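Local coordinates for core protein VP4 (Bluetongue virus, PDB 2JHP) that caps viral RNA as a multifunctional capping enzyme and forms part of the inner capsid of bluetongue virus, at residues Pro4-Tyr9 with Asp492-Met497; Phe22-Lys27 with Tyr44-Tyr49. One frame throughout, in Å; residues are numbered along the deposited sequence.

Interaction 1: residues Pro4-Tyr9 with Asp492-Met497; sequences PHAVLY and DPAWAM. With GUN (guanine), chain E.
OD1 of D492, 4.2 Å from CB of A6, is gripped weakly by two backbone amides of its own segment, A494 N at 3.1 Å and W495 N at 3.5 Å. This is an N-cap: D492 sits just before the short helix 493-496 and folds its carboxylate back over the first turn. The bond from A494 N is strongly bent (123° at the hydrogen), whereas that from W495 N is longer but nearly straight. The other oxygen, OD2, makes a salt bridge with R110, which probably helps to fix the rotation of the carboxylate. The helix leads into strand 499-503 of a mixed sheet whose 3-2-1-4-5-7-6 order is that of class I methyltransferases, while residues 4-9 enter the separate parallel sheet through strand 7-10. The contact packs, by apolar groups, the loop entering one sheet against the helix preceding a strand of the other. The methyl of A494 meets the backbone of the incoming chain, its CB lying 3.7 Å from A6 N, and also rests on the A6 methyl, CB to CB 3.9 Å. One turn further on, the side chains of P4 and M497 cross at a slant, with P4 CB 3.8 Å from M497 CB. The bend at chi3 (90°) lays SD and CE of M497 alongside P4 CB, with CE 3.9 Å from it. W495 leaves the helix in another direction, its CG anti to the backbone N (chi1 178°), and reaches a guanine pocket. There R114 makes a cation-pi contact with its ring and Y446 packs edge-to-face, with Y446 OH hydrogen-bonded to the base. Guanine lies at the indole edge, N1 in the ring plane; its N2 approaches W495 NE1 to 2.8 Å, two N-H groups with no hydrogen bond assigned between them.

Interaction 2: residues Phe22-Lys27 with Tyr44-Tyr49; sequences FLPIWK and YATDVY
L23 lies against both D47 and Y49, and its side chain can be traced outward between them. L23 CB is 3.8 Å from D47 O and about as close to the Y49 ring; CG, a little further off, faces the same two neighbours. Both methyls of L23 stay near D47 O, CD2 at 3.8 Å, and only L23 CD1 also reaches the Y49 ring, 3.7 Å from its CE2. CG beside the backbone N (chi1 -58°) turns the branch of L23 toward Y49, whose side chain it crosses at a slant. Y49 then runs on toward helix 99-112, where its OH is hydrogen-bonded to E103. Beyond L23 the two backbones pair as parallel strands, the first and last of the beta-alpha-beta unit formed by strand 25-27, helix 34-41 and strand 48-51. Y49 straddles I25 in the usual parallel manner, donating from N to P24 O (3.0 Å) and accepting at O from W26 N (2.8 Å, 154° at the hydrogen). P24 fits into the bend ahead of strand 48-51, its CD 3.5 Å from OG1 of T46, a hydroxyl that donates to D47 O. Y44 touches P24 CB with CD2 and meets W26 with CE1, CZ and OH. Y44 CE1 stands 3.6 Å above one face of the W26 indole, displaced toward the rim, and the two ring planes are inclined at 41°, an oblique meeting. W26, whose side chain also touches L37, E40 and N41 of helix 34-41, brings its CB to 3.4 Å from Y44 OH.

The centres of the two interactions lie about 12 Å apart, on the same side of the chain's centre, and both reach the N-terminal parallel sheet, in which strand 48-51 separates strand 7-10 from the outermost strand 25-27. Residues 22-27 and 44-49 fall, in sequence, between the two halves of interaction 1, whose second half returns more than 480 residues after the first. The contacts meet directly: L8 N approaches V48 O and A6 N approaches D47 OD1, each at 2.6 Å, as probable hydrogen bonds. R110 of helix 99-112 connects them again, pairing with D47 through NH2 and D492 through NH1, and so ties the loop entering strand 48-51 to the N-cap of the helix that carries guanine-pocket residue W495.

Interaction 1: residues Pro4-Tyr9 with Asp492-Met497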
loop_
_atom_site.group_PDB
_atom_site.type_symbol
_atom_site.label_atom_id
_atom_site.label_comp_id
_atom_site.label_asym_id
_atom_site.label_seq_id
_atom_site.Cartn_x
_atom_site.Cartn_y
_atom_site.Cartn_z
ATOM N N PRO A 4 -0.896 -22.324 1.643
ATOM C CA PRO A 4 0.225 -21.809 2.422
ATOM C C PRO A 4 -0.188 -21.592 3.870
ATOM O O PRO A 4 -1.316 -21.169 4.137
ATOM C CB PRO A 4 0.574 -20.469 1.747
ATOM C CG PRO A 4 -0.012 -20.593 0.356
ATOM C CD PRO A 4 -1.239 -21.439 0.520
ATOM N N HIS A 5 0.717 -21.921 4.785
ATOM C CA HIS A 5 0.448 -21.817 6.207
ATOM C C HIS A 5 1.628 -21.152 6.922
ATOM O O HIS A 5 2.770 -21.267 6.490
ATOM C CB HIS A 5 0.175 -23.197 6.797
ATOM C CG HIS A 5 1.380 -24.088 6.830
ATOM N ND1 HIS A 5 1.599 -25.077 5.892
ATOM C CD2 HIS A 5 2.447 -24.120 7.669
ATOM C CE1 HIS A 5 2.737 -25.694 6.165
ATOM N NE2 HIS A 5 3.272 -25.131 7.235
ATOM N N ALA A 6 1.330 -20.453 8.009
ATOM C CA ALA A 6 2.348 -19.899 8.881
ATOM C C ALA A 6 2.707 -20.933 9.937
ATOM O O ALA A 6 1.841 -21.706 10.380
ATOM C CB ALA A 6 1.835 -18.629 9.538
ATOM N N VAL A 7 3.966 -20.975 10.321
ATOM C CA VAL A 7 4.336 -21.738 11.476
ATOM C C VAL A 7 4.279 -20.770 12.666
ATOM O O VAL A 7 5.101 -19.851 12.790
ATOM C CB VAL A 7 5.746 -22.391 11.318
ATOM C CG1 VAL A 7 6.165 -23.122 12.589
ATOM C CG2 VAL A 7 5.760 -23.347 10.131
ATOM N N LEU A 8 3.272 -20.956 13.515
ATOM C CA LEU A 8 3.054 -20.082 14.642
ATOM C C LEU A 8 3.930 -20.563 15.777
ATOM O O LEU A 8 3.540 -21.418 16.588
ATOM C CB LEU A 8 1.576 -20.048 15.030
ATOM C CG LEU A 8 0.543 -19.710 13.951
ATOM C CD1 LEU A 8 -0.902 -19.785 14.509
ATOM C CD2 LEU A 8 0.819 -18.342 13.330
ATOM N N TYR A 9 5.135 -20.015 15.810
ATOM C CA TYR A 9 6.124 -20.429 16.781
ATOM C C TYR A 9 5.997 -19.637 18.074
ATOM O O TYR A 9 6.003 -18.397 18.074
ATOM C CB TYR A 9 7.536 -20.311 16.208
ATOM C CG TYR A 9 8.626 -20.534 17.236
ATOM C CD1 TYR A 9 9.188 -21.798 17.427
ATOM C CD2 TYR A 9 9.094 -19.474 18.024
ATOM C CE1 TYR A 9 10.191 -22.000 18.377
ATOM C CE2 TYR A 9 10.092 -19.663 18.971
ATOM C CZ TYR A 9 10.641 -20.923 19.141
ATOM O OH TYR A 9 11.620 -21.104 20.079
ATOM N N ASP A 492 3.925 -11.302 8.015
ATOM C CA ASP A 492 3.261 -12.573 8.105
ATOM C C ASP A 492 3.459 -13.319 6.783
ATOM O O ASP A 492 2.875 -12.967 5.756
ATOM C CB ASP A 492 1.785 -12.324 8.470
ATOM C CG ASP A 492 0.916 -13.554 8.355
ATOM O OD1 ASP A 492 1.409 -14.676 8.093
ATOM O OD2 ASP A 492 -0.307 -13.377 8.525
ATOM N N PRO A 493 4.340 -14.331 6.801
ATOM C CA PRO A 493 4.659 -15.090 5.586
ATOM C C PRO A 493 3.452 -15.725 4.869
ATOM O O PRO A 493 3.410 -15.730 3.631
ATOM C CB PRO A 493 5.663 -16.133 6.089
ATOM C CG PRO A 493 6.319 -15.440 7.285
ATOM C CD PRO A 493 5.149 -14.781 7.951
ATOM N N ALA A 494 2.482 -16.232 5.626
ATOM C CA ALA A 494 1.257 -16.784 5.039
ATOM C C ALA A 494 0.491 -15.728 4.227
ATOM O O ALA A 494 0.055 -15.978 3.097
ATOM C CB ALA A 494 0.375 -17.368 6.116
ATOM N N TRP A 495 0.350 -14.543 4.809
ATOM C CA TRP A 495 -0.305 -13.440 4.152
ATOM C C TRP A 495 0.413 -13.079 2.857
ATOM O O TRP A 495 -0.198 -13.057 1.793
ATOM C CB TRP A 495 -0.385 -12.230 5.089
ATOM C CG TRP A 495 -1.009 -11.062 4.424
ATOM C CD1 TRP A 495 -0.375 -9.930 3.996
ATOM C CD2 TRP A 495 -2.388 -10.918 4.052
ATOM N NE1 TRP A 495 -1.278 -9.084 3.400
ATOM C CE2 TRP A 495 -2.520 -9.658 3.430
ATOM C CE3 TRP A 495 -3.529 -11.713 4.221
ATOM C CZ2 TRP A 495 -3.752 -9.176 2.954
ATOM C CZ3 TRP A 495 -4.754 -11.237 3.750
ATOM C CH2 TRP A 495 -4.852 -9.982 3.118
ATOM N N ALA A 496 1.712 -12.804 2.961
ATOM C CA ALA A 496 2.575 -12.505 1.814
ATOM C C ALA A 496 2.360 -13.522 0.692
ATOM O O ALA A 496 2.276 -13.154 -0.468
ATOM C CB ALA A 496 4.038 -12.471 2.249
ATOM N N MET A 497 2.204 -14.787 1.073
ATOM C CA MET A 497 1.994 -15.889 0.140
ATOM C C MET A 497 0.629 -15.965 -0.542
ATOM O O MET A 497 0.429 -16.818 -1.402
ATOM C CB MET A 497 2.345 -17.216 0.805
ATOM C CG MET A 497 3.834 -17.489 0.805
ATOM S SD MET A 497 4.336 -18.916 1.750
ATOM C CE MET A 497 4.238 -20.163 0.491
HETATM N N9 GUN E . -1.047 -1.856 2.984
HETATM C C8 GUN E . -2.079 -1.142 2.533
HETATM N N7 GUN E . -2.956 -1.962 1.946
HETATM C C5 GUN E . -2.486 -3.207 2.025
HETATM C C6 GUN E . -2.966 -4.446 1.596
HETATM O O6 GUN E . -4.041 -4.535 1.006
HETATM N N1 GUN E . -2.206 -5.597 1.844
HETATM C C2 GUN E . -0.981 -5.460 2.516
HETATM N N2 GUN E . -0.241 -6.522 2.768
HETATM N N3 GUN E . -0.552 -4.250 2.913
HETATM C C4 GUN E . -1.267 -3.136 2.688
#

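Interaction 2: residues Phe22-Lys27 with Tyr44-Tyr49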
loop_
_atom_site.group_PDB
_atom_site.type_symbol
_atom_site.label_atom_id
_atom_site.label_comp_id
_atom_site.label_asym_id
_atom_site.label_seq_id
_atom_site.Cartn_x
_atom_site.Cartn_y
_atom_site.Cartn_z
ATOM N N PHE A 22 -6.639 -26.710 18.880
ATOM C CA PHE A 22 -7.166 -27.567 17.811
ATOM C C PHE A 22 -6.293 -27.598 16.554
ATOM O O PHE A 22 -6.377 -28.534 15.753
ATOM C CB PHE A 22 -8.600 -27.172 17.455
ATOM C CG PHE A 22 -9.566 -27.250 18.617
ATOM C CD1 PHE A 22 -10.392 -26.171 18.925
ATOM C CD2 PHE A 22 -9.642 -28.396 19.405
ATOM C CE1 PHE A 22 -11.287 -26.233 19.995
ATOM C CE2 PHE A 22 -10.533 -28.471 20.479
ATOM C CZ PHE A 22 -11.358 -27.385 20.773
ATOM N N LEU A 23 -5.471 -26.560 16.380
ATOM C CA LEU A 23 -4.414 -26.574 15.390
ATOM C C LEU A 23 -3.363 -27.607 15.795
ATOM O O LEU A 23 -3.190 -27.888 16.990
ATOM C CB LEU A 23 -3.777 -25.192 15.269
ATOM C CG LEU A 23 -4.694 -24.030 14.892
ATOM C CD1 LEU A 23 -3.850 -22.793 14.760
ATOM C CD2 LEU A 23 -5.456 -24.291 13.604
ATOM N N PRO A 24 -2.646 -28.166 14.808
ATOM C CA PRO A 24 -1.676 -29.209 15.120
ATOM C C PRO A 24 -0.469 -28.587 15.806
ATOM O O PRO A 24 -0.306 -27.363 15.768
ATOM C CB PRO A 24 -1.278 -29.775 13.749
ATOM C CG PRO A 24 -1.982 -28.952 12.721
ATOM C CD PRO A 24 -2.649 -27.802 13.378
ATOM N N ILE A 25 0.346 -29.425 16.441
ATOM C CA ILE A 25 1.522 -28.978 17.183
ATOM C C ILE A 25 2.767 -29.662 16.636
ATOM O O ILE A 25 2.771 -30.867 16.366
ATOM C CB ILE A 25 1.385 -29.289 18.696
ATOM C CG1 ILE A 25 0.126 -28.637 19.264
ATOM C CG2 ILE A 25 2.602 -28.803 19.473
ATOM C CD1 ILE A 25 -0.698 -29.578 20.112
ATOM N N TRP A 26 3.820 -28.878 16.477
ATOM C CA TRP A 26 5.102 -29.385 16.021
ATOM C C TRP A 26 6.128 -29.174 17.129
ATOM O O TRP A 26 6.479 -28.035 17.450
ATOM C CB TRP A 26 5.506 -28.665 14.727
ATOM C CG TRP A 26 6.819 -29.070 14.075
ATOM C CD1 TRP A 26 7.600 -30.158 14.362
ATOM C CD2 TRP A 26 7.464 -28.392 12.989
ATOM N NE1 TRP A 26 8.699 -30.185 13.533
ATOM C CE2 TRP A 26 8.638 -29.115 12.680
ATOM C CE3 TRP A 26 7.164 -27.237 12.248
ATOM C CZ2 TRP A 26 9.517 -28.719 11.664
ATOM C CZ3 TRP A 26 8.042 -26.841 11.232
ATOM C CH2 TRP A 26 9.201 -27.587 10.950
ATOM N N LYS A 27 6.605 -30.270 17.708
ATOM C CA LYS A 27 7.715 -30.218 18.653
ATOM C C LYS A 27 9.045 -30.483 17.956
ATOM O O LYS A 27 9.344 -31.617 17.577
ATOM C CB LYS A 27 7.504 -31.226 19.784
ATOM C CG LYS A 27 8.705 -31.391 20.700
ATOM C CD LYS A 27 8.559 -32.617 21.587
ATOM C CE LYS A 27 9.657 -32.673 22.637
ATOM N NZ LYS A 27 9.708 -33.997 23.317
ATOM N N TYR A 44 2.062 -30.371 7.317
ATOM C CA TYR A 44 0.986 -29.533 7.837
ATOM C C TYR A 44 0.242 -28.760 6.747
ATOM O O TYR A 44 0.855 -28.093 5.909
ATOM C CB TYR A 44 1.531 -28.596 8.917
ATOM C CG TYR A 44 2.244 -29.333 10.026
ATOM C CD1 TYR A 44 3.624 -29.215 10.191
ATOM C CD2 TYR A 44 1.538 -30.171 10.908
ATOM C CE1 TYR A 44 4.287 -29.895 11.205
ATOM C CE2 TYR A 44 2.194 -30.857 11.930
ATOM C CZ TYR A 44 3.570 -30.716 12.067
ATOM O OH TYR A 44 4.231 -31.390 13.066
ATOM N N ALA A 45 -1.088 -28.861 6.768
ATOM C CA ALA A 45 -1.921 -28.220 5.748
ATOM C C ALA A 45 -2.710 -26.994 6.248
ATOM O O ALA A 45 -3.364 -26.309 5.460
ATOM C CB ALA A 45 -2.834 -29.234 5.106
ATOM N N THR A 46 -2.638 -26.726 7.550
ATOM C CA THR A 46 -3.201 -25.504 8.143
ATOM C C THR A 46 -2.076 -24.798 8.873
ATOM O O THR A 46 -0.978 -25.344 8.966
ATOM C CB THR A 46 -4.304 -25.814 9.194
ATOM O OG1 THR A 46 -3.720 -26.504 10.305
ATOM C CG2 THR A 46 -5.399 -26.667 8.618
ATOM N N ASP A 47 -2.341 -23.605 9.411
ATOM C CA ASP A 47 -1.425 -23.005 10.382
ATOM C C ASP A 47 -1.186 -23.992 11.518
ATOM O O ASP A 47 -2.074 -24.784 11.865
ATOM C CB ASP A 47 -1.941 -21.666 10.919
ATOM C CG ASP A 47 -1.941 -20.564 9.856
ATOM O OD1 ASP A 47 -1.153 -20.652 8.885
ATOM O OD2 ASP A 47 -2.733 -19.606 9.986
ATOM N N VAL A 48 0.031 -23.961 12.058
ATOM C CA VAL A 48 0.482 -24.913 13.071
ATOM C C VAL A 48 1.273 -24.216 14.143
ATOM O O VAL A 48 1.988 -23.246 13.877
ATOM C CB VAL A 48 1.401 -26.014 12.490
ATOM C CG1 VAL A 48 0.582 -27.118 11.929
ATOM C CG2 VAL A 48 2.358 -25.449 11.434
ATOM N N TYR A 49 1.155 -24.734 15.359
ATOM C CA TYR A 49 1.936 -24.208 16.458
ATOM C C TYR A 49 3.251 -24.946 16.547
ATOM O O TYR A 49 3.325 -26.135 16.238
ATOM C CB TYR A 49 1.180 -24.354 17.765
ATOM C CG TYR A 49 0.019 -23.415 17.917
ATOM C CD1 TYR A 49 0.217 -22.039 18.053
ATOM C CD2 TYR A 49 -1.282 -23.902 17.961
ATOM C CE1 TYR A 49 -0.865 -21.166 18.213
ATOM C CE2 TYR A 49 -2.371 -23.039 18.116
ATOM C CZ TYR A 49 -2.152 -21.681 18.242
ATOM O OH TYR A 49 -3.227 -20.850 18.388
#